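Local coordinates for uncharacterized protein (Thermus thermophilus HB8, PDB 4WVA) that hydrolyses mannosylglycerate, a solute made under osmotic stress in thermophiles, to mannose and glycerate, and probably accepts glucosylglycerate as well, at residues E324-K329 and S336-S341; A330-P335 and K379-A384; F138-Y143 and P259-E264; A244-Y249 and R268-L273. One frame throughout, in Å; residues are numbered along the deposited sequence.

Two pairs of contacts illustrate how an (alpha/alpha)6 barrel is tied together. Interactions 1 and 2 touch: the Trp326 ring of interaction 1 packs on Leu334 and Pro335 of interaction 2, and their centres lie about 12 Å apart. Interactions 3 and 4 share helix 260-275, have centres about 9 Å apart, and are joined by a probable hydrogen bond between Tyr143 OH and Asn245 ND2, 2.8 Å long. Interactions 2 and 3 lie on opposite sides of the chain's centre, about 35 Å between their own centres. Interaction 1 comes nearest to the catalytic centre: the Val337 side chain is about 6 Å from that of Trp350, a probable substrate-binding residue, and about 12 Å from that of Asp165, the probable proton donor.

Interaction 1: residues E324-K329 and S336-S341; sequences ERWGEK and SVDPTS
Trp326 turns its CG beside its own backbone N (chi1 -65°), laying the indole along the loop that returns past helix 313-327, while Asp338 carries its CG anti to its backbone N (chi1 -180°), which places its carboxylate above the NE1 end of the ring. The chain folds here as an Asx turn nested in a type I beta turn, Asp338 to Ser341, in the loop between helices 313-327 and 356-368 of the (alpha/alpha)6 barrel. One indole face receives it: Asp338 CA sits over the six-membered ring, 3.7 Å from the centroid, and Pro339 CD over the five-membered ring at 3.9 Å from its centroid, both as CH-pi contacts. The carboxylate and ring planes are 19° apart, yet Trp326 NE1 gives its hydrogen to Glu322 on its own helix. Pro339 CG also rests 3.6 Å from Trp326 O, and the same CG lies 3.8 Å from Lys329 CB. Phe303 packs edge-to-face with the indole. With an alanine at Trp326, the Asp338-Pro339 turn would probably lose the flat surface it rests on and Glu322 its indole donor. The turn itself is closed by Ser341 N to Asp338 O, 2.9 Å. Asp338 OD1 is doubly gripped, by Thr340 N at 3.0 Å and by Thr340 OG1 at 2.8 Å, both reaching it from the same face of the carboxylate.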
loop_
_atom_site.group_PDB
_atom_site.type_symbol
_atom_site.label_atom_id
_atom_site.label_comp_id
_atom_site.label_asym_id
_atom_site.label_seq_id
_atom_site.Cartn_x
_atom_site.Cartn_y
_atom_site.Cartn_z
ATOM N N GLU A 324 -17.021 14.784 -10.113
ATOM C CA GLU A 324 -18.435 14.861 -10.516
ATOM C C GLU A 324 -19.079 16.147 -9.972
ATOM O O GLU A 324 -19.782 16.844 -10.705
ATOM C CB GLU A 324 -19.183 13.621 -10.037
ATOM C CG GLU A 324 -20.667 13.609 -10.409
ATOM C CD GLU A 324 -21.391 12.340 -9.981
ATOM O OE1 GLU A 324 -20.764 11.251 -9.993
ATOM O OE2 GLU A 324 -22.597 12.437 -9.627
ATOM N N ARG A 325 -18.814 16.487 -8.713
ATOM C CA ARG A 325 -19.317 17.756 -8.137
ATOM C C ARG A 325 -18.883 18.973 -8.938
ATOM O O ARG A 325 -19.694 19.846 -9.238
ATOM C CB ARG A 325 -18.877 17.956 -6.688
ATOM C CG ARG A 325 -19.473 16.977 -5.717
ATOM C CD ARG A 325 -19.334 17.440 -4.278
ATOM N NE ARG A 325 -19.824 16.383 -3.411
ATOM C CZ ARG A 325 -19.088 15.374 -2.945
ATOM N NH1 ARG A 325 -17.780 15.290 -3.206
ATOM N NH2 ARG A 325 -19.664 14.455 -2.183
ATOM N N TRP A 326 -17.605 19.025 -9.315
ATOM C CA TRP A 326 -17.111 20.162 -10.092
ATOM C C TRP A 326 -17.839 20.233 -11.422
ATOM O O TRP A 326 -18.135 21.326 -11.910
ATOM C CB TRP A 326 -15.590 20.103 -10.284
ATOM C CG TRP A 326 -14.836 20.243 -9.020
ATOM C CD1 TRP A 326 -15.327 20.122 -7.742
ATOM C CD2 TRP A 326 -13.425 20.488 -8.880
ATOM N NE1 TRP A 326 -14.310 20.295 -6.828
ATOM C CE2 TRP A 326 -13.139 20.522 -7.502
ATOM C CE3 TRP A 326 -12.384 20.705 -9.793
ATOM C CZ2 TRP A 326 -11.841 20.758 -7.003
ATOM C CZ3 TRP A 326 -11.104 20.961 -9.296
ATOM C CH2 TRP A 326 -10.848 20.985 -7.918
ATOM N N GLY A 327 -18.131 19.068 -11.993
ATOM C CA GLY A 327 -18.906 18.952 -13.221
ATOM C C GLY A 327 -20.371 19.359 -13.119
ATOM O O GLY A 327 -21.012 19.573 -14.140
ATOM N N GLU A 328 -20.901 19.485 -11.910
ATOM C CA GLU A 328 -22.257 20.030 -11.707
ATOM C C GLU A 328 -22.289 21.537 -11.959
ATOM O O GLU A 328 -23.359 22.105 -12.188
ATOM C CB GLU A 328 -22.752 19.770 -10.279
ATOM C CG GLU A 328 -22.915 18.298 -9.898
ATOM C CD GLU A 328 -23.430 18.110 -8.480
ATOM O OE1 GLU A 328 -23.437 19.088 -7.699
ATOM O OE2 GLU A 328 -23.838 16.986 -8.118
ATOM N N LYS A 329 -21.128 22.186 -11.871
ATOM C CA LYS A 329 -21.026 23.644 -11.966
ATOM C C LYS A 329 -20.300 24.170 -13.200
ATOM O O LYS A 329 -20.530 25.316 -13.608
ATOM C CB LYS A 329 -20.355 24.192 -10.710
ATOM C CG LYS A 329 -21.218 24.086 -9.461
ATOM C CD LYS A 329 -22.600 24.673 -9.704
ATOM C CE LYS A 329 -23.314 25.012 -8.411
ATOM N NZ LYS A 329 -24.576 25.752 -8.705
ATOM N N SER A 336 -9.252 24.209 -12.876
ATOM C CA SER A 336 -8.039 24.209 -12.062
ATOM C C SER A 336 -8.295 24.481 -10.584
ATOM O O SER A 336 -7.434 24.193 -9.750
ATOM C CB SER A 336 -6.975 25.127 -12.666
ATOM O OG SER A 336 -7.495 26.408 -13.062
ATOM N N VAL A 337 -9.455 25.047 -10.279
ATOM C CA VAL A 337 -9.910 25.159 -8.899
ATOM C C VAL A 337 -11.392 24.868 -8.832
ATOM O O VAL A 337 -12.128 25.025 -9.814
ATOM C CB VAL A 337 -9.627 26.538 -8.255
ATOM C CG1 VAL A 337 -8.154 26.887 -8.327
ATOM C CG2 VAL A 337 -10.471 27.629 -8.884
ATOM N N ASP A 338 -11.822 24.394 -7.662
ATOM C CA ASP A 338 -13.212 24.101 -7.395
ATOM C C ASP A 338 -14.065 25.296 -7.855
ATOM O O ASP A 338 -13.849 26.422 -7.396
ATOM C CB ASP A 338 -13.354 23.842 -5.886
ATOM C CG ASP A 338 -14.775 23.508 -5.440
ATOM O OD1 ASP A 338 -15.747 23.673 -6.200
ATOM O OD2 ASP A 338 -14.906 23.074 -4.272
ATOM N N PRO A 339 -15.028 25.054 -8.762
ATOM C CA PRO A 339 -15.804 26.170 -9.300
ATOM C C PRO A 339 -16.684 26.873 -8.262
ATOM O O PRO A 339 -17.186 27.976 -8.542
ATOM C CB PRO A 339 -16.656 25.539 -10.409
ATOM C CG PRO A 339 -16.572 24.073 -10.222
ATOM C CD PRO A 339 -15.325 23.780 -9.437
ATOM N N THR A 340 -16.861 26.262 -7.089
ATOM C CA THR A 340 -17.569 26.926 -5.981
ATOM C C THR A 340 -16.637 27.668 -5.031
ATOM O O THR A 340 -17.111 28.274 -4.066
ATOM C CB THR A 340 -18.431 25.941 -5.153
ATOM O OG1 THR A 340 -17.598 24.992 -4.484
ATOM C CG2 THR A 340 -19.417 25.222 -6.021
ATOM N N SER A 341 -15.324 27.614 -5.264
ATOM C CA SER A 341 -14.374 28.320 -4.418
ATOM C C SER A 341 -14.603 29.820 -4.572
ATOM O O SER A 341 -14.844 30.297 -5.676
ATOM C CB SER A 341 -12.928 27.993 -4.791
ATOM O OG SER A 341 -12.010 28.839 -4.121
#

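Interaction 2: residues A330-P335 and K379-A384; sequences ARYLLP and KADALA
Asp381, projecting from helix 372-389 to meet Arg331 and Leu333, shows how one buried carboxylate can satisfy donors from several directions. Asp381 OD2 accepts the backbone N of Leu333 at 2.9 Å on the anti side, in a nearly straight bond (167°), and is also paired with Arg377 NE one turn earlier on the same helix. Asp381 OD1 takes Arg331 NH1 at 3.0 Å as a salt bridge; the acceptor lies in the guanidinium plane, whereas the donor approaches from above the carboxylate plane. A water completes a second route, accepting from Arg331 NH2 at 3.0 Å and donating to Asp381 OD1 at 2.8 Å. Arg331 reaches this position by bending at chi2 (56°), which lays its guanidinium over Tyr332 CE2. An asparagine in place of Asp381 would probably leave Arg331 and Arg377 without a full countercharge. Arg377 NH2 in turn binds Arg331 O, and the loop is thereby held at both backbone and side chain. Around this carboxylate, Leu333 packs on Leu378 of helix 372-389, Leu334 spans to Asn359 of helix 356-368 and Trp326 of helix 313-327, and Tyr332 makes a backbone hydrogen bond with Pro397, between strands 394-395 and 402-403.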
loop_
_atom_site.group_PDB
_atom_site.type_symbol
_atom_site.label_atom_id
_atom_site.label_comp_id
_atom_site.label_asym_id
_atom_site.label_seq_id
_atom_site.Cartn_x
_atom_site.Cartn_y
_atom_site.Cartn_z
ATOM N N ALA A 330 -19.426 23.351 -13.788
ATOM C CA ALA A 330 -18.697 23.723 -15.001
ATOM C C ALA A 330 -19.047 22.769 -16.130
ATOM O O ALA A 330 -19.060 21.557 -15.936
ATOM C CB ALA A 330 -17.201 23.689 -14.737
ATOM N N ARG A 331 -19.280 23.300 -17.328
ATOM C CA ARG A 331 -19.528 22.453 -18.492
ATOM C C ARG A 331 -18.346 21.546 -18.808
ATOM O O ARG A 331 -18.526 20.382 -19.147
ATOM C CB ARG A 331 -19.875 23.293 -19.731
ATOM C CG ARG A 331 -19.821 22.553 -21.077
ATOM C CD ARG A 331 -20.686 21.291 -21.210
ATOM N NE ARG A 331 -20.398 20.553 -22.455
ATOM C CZ ARG A 331 -19.493 19.574 -22.605
ATOM N NH1 ARG A 331 -18.748 19.129 -21.578
ATOM N NH2 ARG A 331 -19.346 19.004 -23.803
ATOM N N TYR A 332 -17.141 22.092 -18.705
ATOM C CA TYR A 332 -15.928 21.383 -19.106
ATOM C C TYR A 332 -15.101 21.037 -17.882
ATOM O O TYR A 332 -14.784 21.916 -17.093
ATOM C CB TYR A 332 -15.084 22.242 -20.054
ATOM C CG TYR A 332 -15.773 22.503 -21.370
ATOM C CD1 TYR A 332 -16.354 23.732 -21.626
ATOM C CD2 TYR A 332 -15.883 21.509 -22.324
ATOM C CE1 TYR A 332 -17.004 23.976 -22.817
ATOM C CE2 TYR A 332 -16.544 21.740 -23.524
ATOM C CZ TYR A 332 -17.104 22.986 -23.760
ATOM O OH TYR A 332 -17.763 23.249 -24.960
ATOM N N LEU A 333 -14.792 19.753 -17.722
ATOM C CA LEU A 333 -13.839 19.309 -16.719
ATOM C C LEU A 333 -12.457 19.390 -17.333
ATOM O O LEU A 333 -12.327 19.329 -18.557
ATOM C CB LEU A 333 -14.115 17.866 -16.295
ATOM C CG LEU A 333 -15.388 17.608 -15.470
ATOM C CD1 LEU A 333 -15.466 16.132 -15.134
ATOM C CD2 LEU A 333 -15.412 18.455 -14.207
ATOM N N LEU A 334 -11.400 19.549 -16.534
ATOM C CA LEU A 334 -11.407 19.723 -15.087
ATOM C C LEU A 334 -10.950 21.151 -14.786
ATOM O O LEU A 334 -9.835 21.527 -15.121
ATOM C CB LEU A 334 -10.405 18.758 -14.474
ATOM C CG LEU A 334 -10.314 18.691 -12.956
ATOM C CD1 LEU A 334 -11.553 18.072 -12.352
ATOM C CD2 LEU A 334 -9.074 17.881 -12.570
ATOM N N PRO A 335 -11.807 21.965 -14.154
ATOM C CA PRO A 335 -11.301 23.302 -13.794
ATOM C C PRO A 335 -10.122 23.210 -12.829
ATOM O O PRO A 335 -10.004 22.241 -12.069
ATOM C CB PRO A 335 -12.496 23.993 -13.131
ATOM C CG PRO A 335 -13.525 22.966 -12.960
ATOM C CD PRO A 335 -13.197 21.747 -13.750
ATOM N N LYS A 379 -11.050 13.152 -21.182
ATOM C CA LYS A 379 -10.578 13.124 -22.571
ATOM C C LYS A 379 -11.519 13.845 -23.532
ATOM O O LYS A 379 -11.099 14.691 -24.322
ATOM C CB LYS A 379 -10.398 11.692 -23.033
ATOM C CG LYS A 379 -9.833 11.577 -24.439
ATOM C CD LYS A 379 -9.668 10.135 -24.856
ATOM C CE LYS A 379 -9.212 10.074 -26.312
ATOM N NZ LYS A 379 -9.081 8.674 -26.785
ATOM N N ALA A 380 -12.790 13.485 -23.492
ATOM C CA ALA A 380 -13.756 14.096 -24.402
ATOM C C ALA A 380 -13.789 15.623 -24.249
ATOM O O ALA A 380 -13.802 16.352 -25.236
ATOM C CB ALA A 380 -15.132 13.505 -24.162
ATOM N N ASP A 381 -13.807 16.114 -23.013
ATOM C CA ASP A 381 -13.799 17.557 -22.800
ATOM C C ASP A 381 -12.520 18.206 -23.344
ATOM O O ASP A 381 -12.575 19.236 -24.018
ATOM C CB ASP A 381 -14.002 17.892 -21.325
ATOM C CG ASP A 381 -15.450 17.730 -20.888
ATOM O OD1 ASP A 381 -16.316 17.407 -21.749
ATOM O OD2 ASP A 381 -15.728 17.900 -19.679
ATOM N N ALA A 382 -11.366 17.620 -23.045
ATOM C CA ALA A 382 -10.101 18.146 -23.578
ATOM C C ALA A 382 -10.110 18.230 -25.105
ATOM O O ALA A 382 -9.746 19.260 -25.682
ATOM C CB ALA A 382 -8.933 17.304 -23.108
ATOM N N LEU A 383 -10.548 17.159 -25.755
ATOM C CA LEU A 383 -10.554 17.115 -27.220
ATOM C C LEU A 383 -11.586 18.076 -27.830
ATOM O O LEU A 383 -11.292 18.750 -28.817
ATOM C CB LEU A 383 -10.737 15.688 -27.731
ATOM C CG LEU A 383 -9.628 14.708 -27.337
ATOM C CD1 LEU A 383 -9.862 13.383 -28.014
ATOM C CD2 LEU A 383 -8.230 15.209 -27.678
ATOM N N ALA A 384 -12.760 18.176 -27.208
ATOM C CA ALA A 384 -13.798 19.130 -27.635
ATOM C C ALA A 384 -13.292 20.575 -27.574
ATOM O O ALA A 384 -13.503 21.376 -28.501
ATOM C CB ALA A 384 -15.049 18.971 -26.788
HETATM O O HOH W 1 -17.189 17.033 -24.343
#

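Interaction 3: residues F138-Y143 and P259-E264; sequences FHRWLY and PYEIEE
Arg140 and Glu261 bridge two helices of the (alpha/alpha)6 barrel, 121-146 and 260-275, across a gap in which their own CA atoms lie 8.9 Å apart. The two segments bury little surface against each other, and the bridge runs along the outer, solvent-facing side, where Arg140 is exposed. Deeper in, other side chains of the same helices pack against outside partners: Tyr143 stacks its ring on Trp265, His139 packs on Leu241 and Asn245 of helix 235-254, and Ile262 meets Leu136. The charged pair thus lies on the looser, outer side, while the closer packing inside is largely aromatic and partly polar. Glu261 extends straight beyond CG, whereas Arg140 bends at chi3 (-63°), which turns the flank of its guanidinium to the carboxylate. The grip is side-on and two-pronged, and the two planes are close to coplanar, 28° apart, so each oxygen has a nitrogen opposite it. Elsewhere on helix 260-275, Glu263 forms a salt bridge with Arg268 of a second subunit, and Tyr260 makes a cation-pi contact with Arg150 of that subunit. In the bridge itself, Arg140 NH2 meets Glu261 OE2 at 3.0 Å, and Arg140 NE meets Glu261 OE1 on its syn lone pair at 3.1 Å.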
loop_
_atom_site.group_PDB
_atom_site.type_symbol
_atom_site.label_atom_id
_atom_site.label_comp_id
_atom_site.label_asym_id
_atom_site.label_seq_id
_atom_site.Cartn_x
_atom_site.Cartn_y
_atom_site.Cartn_z
ATOM N N PHE A 138 19.087 14.235 -10.837
ATOM C CA PHE A 138 18.058 15.224 -10.611
ATOM C C PHE A 138 17.193 14.841 -9.391
ATOM O O PHE A 138 16.940 15.666 -8.512
ATOM C CB PHE A 138 17.208 15.397 -11.887
ATOM C CG PHE A 138 16.017 16.315 -11.744
ATOM C CD1 PHE A 138 16.035 17.437 -10.914
ATOM C CD2 PHE A 138 14.868 16.076 -12.492
ATOM C CE1 PHE A 138 14.954 18.277 -10.809
ATOM C CE2 PHE A 138 13.784 16.923 -12.403
ATOM C CZ PHE A 138 13.817 18.021 -11.561
ATOM N N HIS A 139 16.745 13.588 -9.341
ATOM C CA HIS A 139 15.943 13.139 -8.216
ATOM C C HIS A 139 16.767 13.252 -6.922
ATOM O O HIS A 139 16.274 13.716 -5.898
ATOM C CB HIS A 139 15.470 11.710 -8.436
ATOM C CG HIS A 139 14.308 11.573 -9.379
ATOM N ND1 HIS A 139 14.231 12.200 -10.612
ATOM C CD2 HIS A 139 13.181 10.844 -9.263
ATOM C CE1 HIS A 139 13.092 11.858 -11.202
ATOM N NE2 HIS A 139 12.453 11.017 -10.414
ATOM N N ARG A 140 18.031 12.866 -6.985
ATOM C CA ARG A 140 18.896 12.981 -5.816
ATOM C C ARG A 140 19.014 14.424 -5.318
ATOM O O ARG A 140 18.968 14.669 -4.117
ATOM C CB ARG A 140 20.265 12.406 -6.125
ATOM C CG ARG A 140 21.181 12.387 -4.927
ATOM C CD ARG A 140 22.512 11.818 -5.327
ATOM N NE ARG A 140 22.403 10.428 -5.766
ATOM C CZ ARG A 140 22.752 9.955 -6.951
ATOM N NH1 ARG A 140 23.253 10.748 -7.901
ATOM N NH2 ARG A 140 22.624 8.651 -7.177
ATOM N N TRP A 141 19.190 15.370 -6.250
ATOM C CA TRP A 141 19.221 16.781 -5.923
ATOM C C TRP A 141 17.940 17.219 -5.220
ATOM O O TRP A 141 17.981 17.966 -4.243
ATOM C CB TRP A 141 19.485 17.635 -7.189
ATOM C CG TRP A 141 19.492 19.071 -6.868
ATOM C CD1 TRP A 141 20.562 19.796 -6.427
ATOM C CD2 TRP A 141 18.377 19.961 -6.870
ATOM N NE1 TRP A 141 20.185 21.080 -6.158
ATOM C CE2 TRP A 141 18.849 21.215 -6.420
ATOM C CE3 TRP A 141 17.024 19.830 -7.208
ATOM C CZ2 TRP A 141 18.023 22.325 -6.312
ATOM C CZ3 TRP A 141 16.207 20.937 -7.091
ATOM C CH2 TRP A 141 16.708 22.161 -6.647
ATOM N N LEU A 142 16.790 16.788 -5.732
ATOM C CA LEU A 142 15.538 17.163 -5.124
ATOM C C LEU A 142 15.503 16.815 -3.633
ATOM O O LEU A 142 15.176 17.663 -2.822
ATOM C CB LEU A 142 14.345 16.528 -5.869
ATOM C CG LEU A 142 14.008 17.088 -7.242
ATOM C CD1 LEU A 142 13.009 16.172 -7.939
ATOM C CD2 LEU A 142 13.440 18.495 -7.158
ATOM N N TYR A 143 15.848 15.585 -3.270
ATOM C CA TYR A 143 15.833 15.197 -1.851
ATOM C C TYR A 143 16.928 15.886 -1.047
ATOM O O TYR A 143 16.688 16.334 0.064
ATOM C CB TYR A 143 15.899 13.682 -1.694
ATOM C CG TYR A 143 14.658 13.051 -2.251
ATOM C CD1 TYR A 143 13.452 13.179 -1.589
ATOM C CD2 TYR A 143 14.671 12.393 -3.470
ATOM C CE1 TYR A 143 12.302 12.634 -2.102
ATOM C CE2 TYR A 143 13.519 11.859 -4.004
ATOM C CZ TYR A 143 12.341 11.969 -3.319
ATOM O OH TYR A 143 11.170 11.461 -3.817
ATOM N N PRO A 259 18.624 -0.084 -7.891
ATOM C CA PRO A 259 17.625 0.934 -7.564
ATOM C C PRO A 259 17.354 1.110 -6.065
ATOM O O PRO A 259 16.316 1.651 -5.703
ATOM C CB PRO A 259 16.349 0.385 -8.233
ATOM C CG PRO A 259 16.554 -1.087 -8.303
ATOM C CD PRO A 259 17.993 -1.413 -7.992
ATOM N N TYR A 260 18.265 0.656 -5.201
ATOM C CA TYR A 260 18.009 0.628 -3.757
ATOM C C TYR A 260 17.642 2.031 -3.269
ATOM O O TYR A 260 16.697 2.181 -2.496
ATOM C CB TYR A 260 19.253 0.092 -3.017
ATOM C CG TYR A 260 19.056 -0.380 -1.595
ATOM C CD1 TYR A 260 19.570 0.354 -0.519
ATOM C CD2 TYR A 260 18.439 -1.593 -1.319
ATOM C CE1 TYR A 260 19.433 -0.098 0.786
ATOM C CE2 TYR A 260 18.302 -2.051 -0.020
ATOM C CZ TYR A 260 18.799 -1.301 1.029
ATOM O OH TYR A 260 18.654 -1.758 2.326
ATOM N N GLU A 261 18.371 3.030 -3.758
ATOM C CA GLU A 261 18.171 4.444 -3.406
ATOM C C GLU A 261 16.752 4.902 -3.777
ATOM O O GLU A 261 16.043 5.530 -2.993
ATOM C CB GLU A 261 19.193 5.288 -4.145
ATOM C CG GLU A 261 19.303 6.729 -3.671
ATOM C CD GLU A 261 20.443 7.493 -4.319
ATOM O OE1 GLU A 261 20.700 8.638 -3.891
ATOM O OE2 GLU A 261 21.080 6.988 -5.271
ATOM N N ILE A 262 16.357 4.548 -4.987
ATOM C CA ILE A 262 15.039 4.916 -5.519
ATOM C C ILE A 262 13.919 4.243 -4.710
ATOM O O ILE A 262 12.879 4.842 -4.452
ATOM C CB ILE A 262 14.910 4.511 -7.001
ATOM C CG1 ILE A 262 16.035 5.106 -7.853
ATOM C CG2 ILE A 262 13.572 4.982 -7.561
ATOM C CD1 ILE A 262 16.175 4.430 -9.204
ATOM N N GLU A 263 14.135 2.992 -4.297
ATOM C CA GLU A 263 13.151 2.295 -3.488
ATOM C C GLU A 263 12.835 3.076 -2.199
ATOM O O GLU A 263 11.679 3.163 -1.792
ATOM C CB GLU A 263 13.625 0.883 -3.130
ATOM C CG GLU A 263 13.812 -0.049 -4.321
ATOM C CD GLU A 263 14.725 -1.220 -4.012
ATOM O OE1 GLU A 263 14.911 -1.555 -2.822
ATOM O OE2 GLU A 263 15.270 -1.796 -4.965
ATOM N N GLU A 264 13.863 3.632 -1.570
ATOM C CA GLU A 264 13.645 4.428 -0.359
ATOM C C GLU A 264 12.811 5.663 -0.664
ATOM O O GLU A 264 11.890 5.988 0.090
ATOM C CB GLU A 264 14.965 4.823 0.302
ATOM C CG GLU A 264 15.942 3.665 0.392
ATOM C CD GLU A 264 16.857 3.709 1.594
ATOM O OE1 GLU A 264 16.981 4.783 2.227
ATOM O OE2 GLU A 264 17.450 2.644 1.898
#

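Interaction 4: residues A244-Y249 and R268-L273; sequences ANRDLY and RGEVGL
Arg246 reaches from helix 235-254 to Glu270 on helix 260-275, and its course shows how much chain a lone surface salt bridge may require. Arg246 CB leaves its helix 8.9 Å from Glu270 OE1. Because CG stands beside the backbone N and the chain then bends at chi2 (-94°), each further atom draws closer: Arg246 CG is 7.5 Å from Glu270 OE1, and Arg246 CD is 6.6 Å from Glu270 OE1. The Arg246 side chain also packs on Ile266 of helix 260-275. Arg246 NE is still 5.2 Å from Glu270 OE1 and makes no bond to it, so the side-on grip seen between Arg140 and Glu261 is not repeated here. The two helices follow one another in sequence and run roughly antiparallel, as a helical hairpin of the six-hairpin glycosidase fold. At the far end, Arg246 NH2, which lies anti to CD across the NE-CZ bond, meets Glu270 OE1 at 3.0 Å, the single salt bridge of the contact. Arg246 NH2 is 3.9 Å from Glu270 OE2, which makes the approach one-pronged. Glu270 extends outward to present its carboxylate; its CD lies in the guanidinium plane at the edge, but the carboxylate itself is turned 73° from that plane. Glu270 also packs on Gln242, one turn before Arg246 on helix 235-254. Val271, next to Glu270, packs on Ile266 of a third subunit.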
loop_
_atom_site.group_PDB
_atom_site.type_symbol
_atom_site.label_atom_id
_atom_site.label_comp_id
_atom_site.label_asym_id
_atom_site.label_seq_id
_atom_site.Cartn_x
_atom_site.Cartn_y
_atom_site.Cartn_z
ATOM N N ALA A 244 7.101 9.591 -10.920
ATOM C CA ALA A 244 8.362 9.566 -11.620
ATOM C C ALA A 244 9.353 8.612 -10.946
ATOM O O ALA A 244 10.089 7.922 -11.639
ATOM C CB ALA A 244 8.928 10.966 -11.732
ATOM N N ASN A 245 9.377 8.585 -9.614
ATOM C CA ASN A 245 10.200 7.610 -8.868
ATOM C C ASN A 245 9.834 6.160 -9.198
ATOM O O ASN A 245 10.721 5.327 -9.433
ATOM C CB ASN A 245 10.092 7.796 -7.356
ATOM C CG ASN A 245 10.880 8.985 -6.840
ATOM O OD1 ASN A 245 11.936 9.317 -7.367
ATOM N ND2 ASN A 245 10.386 9.611 -5.793
ATOM N N ARG A 246 8.544 5.854 -9.233
ATOM C CA ARG A 246 8.101 4.520 -9.616
ATOM C C ARG A 246 8.586 4.151 -11.014
ATOM O O ARG A 246 9.028 3.014 -11.273
ATOM C CB ARG A 246 6.566 4.430 -9.581
ATOM C CG ARG A 246 5.989 4.619 -8.199
ATOM C CD ARG A 246 5.752 3.334 -7.483
ATOM N NE ARG A 246 5.110 3.555 -6.179
ATOM C CZ ARG A 246 4.870 2.575 -5.323
ATOM N NH1 ARG A 246 5.193 1.320 -5.647
ATOM N NH2 ARG A 246 4.315 2.845 -4.139
ATOM N N ASP A 247 8.494 5.102 -11.937
ATOM C CA ASP A 247 8.925 4.851 -13.300
ATOM C C ASP A 247 10.458 4.781 -13.445
ATOM O O ASP A 247 10.964 3.978 -14.245
ATOM C CB ASP A 247 8.298 5.870 -14.248
ATOM C CG ASP A 247 6.797 5.699 -14.358
ATOM O OD1 ASP A 247 6.344 4.541 -14.241
ATOM O OD2 ASP A 247 6.080 6.697 -14.500
ATOM N N LEU A 248 11.179 5.584 -12.666
ATOM C CA LEU A 248 12.630 5.523 -12.620
ATOM C C LEU A 248 13.136 4.184 -12.080
ATOM O O LEU A 248 14.129 3.644 -12.576
ATOM C CB LEU A 248 13.203 6.678 -11.803
ATOM C CG LEU A 248 14.713 6.883 -11.906
ATOM C CD1 LEU A 248 15.128 7.251 -13.326
ATOM C CD2 LEU A 248 15.136 7.954 -10.920
ATOM N N TYR A 249 12.445 3.666 -11.060
ATOM C CA TYR A 249 12.718 2.335 -10.525
ATOM C C TYR A 249 12.630 1.285 -11.642
ATOM O O TYR A 249 13.513 0.445 -11.812
ATOM C CB TYR A 249 11.736 1.999 -9.396
ATOM C CG TYR A 249 11.784 0.525 -9.035
ATOM C CD1 TYR A 249 12.694 0.054 -8.092
ATOM C CD2 TYR A 249 10.958 -0.392 -9.662
ATOM C CE1 TYR A 249 12.780 -1.295 -7.786
ATOM C CE2 TYR A 249 11.039 -1.749 -9.365
ATOM C CZ TYR A 249 11.949 -2.188 -8.429
ATOM O OH TYR A 249 12.015 -3.544 -8.147
ATOM N N ARG A 268 9.142 6.054 1.253
ATOM C CA ARG A 268 8.950 7.241 2.096
ATOM C C ARG A 268 8.020 8.256 1.441
ATOM O O ARG A 268 7.250 8.925 2.123
ATOM C CB ARG A 268 10.304 7.839 2.498
ATOM C CG ARG A 268 11.116 6.835 3.294
ATOM C CD ARG A 268 12.507 7.272 3.716
ATOM N NE ARG A 268 13.256 6.111 4.249
ATOM C CZ ARG A 268 13.165 5.617 5.489
ATOM N NH1 ARG A 268 12.376 6.169 6.409
ATOM N NH2 ARG A 268 13.904 4.566 5.837
ATOM N N GLY A 269 8.052 8.344 0.111
ATOM C CA GLY A 269 7.154 9.218 -0.604
ATOM C C GLY A 269 5.710 8.800 -0.572
ATOM O O GLY A 269 4.809 9.650 -0.616
ATOM N N GLU A 270 5.465 7.495 -0.491
ATOM C CA GLU A 270 4.113 6.999 -0.415
ATOM C C GLU A 270 3.506 7.414 0.924
ATOM O O GLU A 270 2.338 7.804 1.002
ATOM C CB GLU A 270 4.113 5.477 -0.540
ATOM C CG GLU A 270 2.715 4.901 -0.610
ATOM C CD GLU A 270 2.705 3.472 -1.082
ATOM O OE1 GLU A 270 3.800 2.879 -1.215
ATOM O OE2 GLU A 270 1.593 2.948 -1.311
ATOM N N VAL A 271 4.306 7.309 1.984
ATOM C CA VAL A 271 3.858 7.737 3.309
ATOM C C VAL A 271 3.532 9.232 3.275
ATOM O O VAL A 271 2.469 9.636 3.703
ATOM C CB VAL A 271 4.903 7.481 4.397
ATOM C CG1 VAL A 271 4.462 8.104 5.715
ATOM C CG2 VAL A 271 5.146 5.990 4.552
ATOM N N GLY A 272 4.449 10.025 2.733
ATOM C CA GLY A 272 4.273 11.482 2.688
ATOM C C GLY A 272 3.069 11.910 1.875
ATOM O O GLY A 272 2.263 12.728 2.301
ATOM N N LEU A 273 2.937 11.362 0.673
ATOM C CA LEU A 273 1.859 11.835 -0.196
ATOM C C LEU A 273 0.505 11.524 0.392
ATOM O O LEU A 273 -0.402 12.357 0.362
ATOM C CB LEU A 273 1.996 11.254 -1.622
ATOM C CG LEU A 273 1.165 11.963 -2.703
ATOM C CD1 LEU A 273 1.632 13.386 -2.922
ATOM C CD2 LEU A 273 1.194 11.181 -4.010
#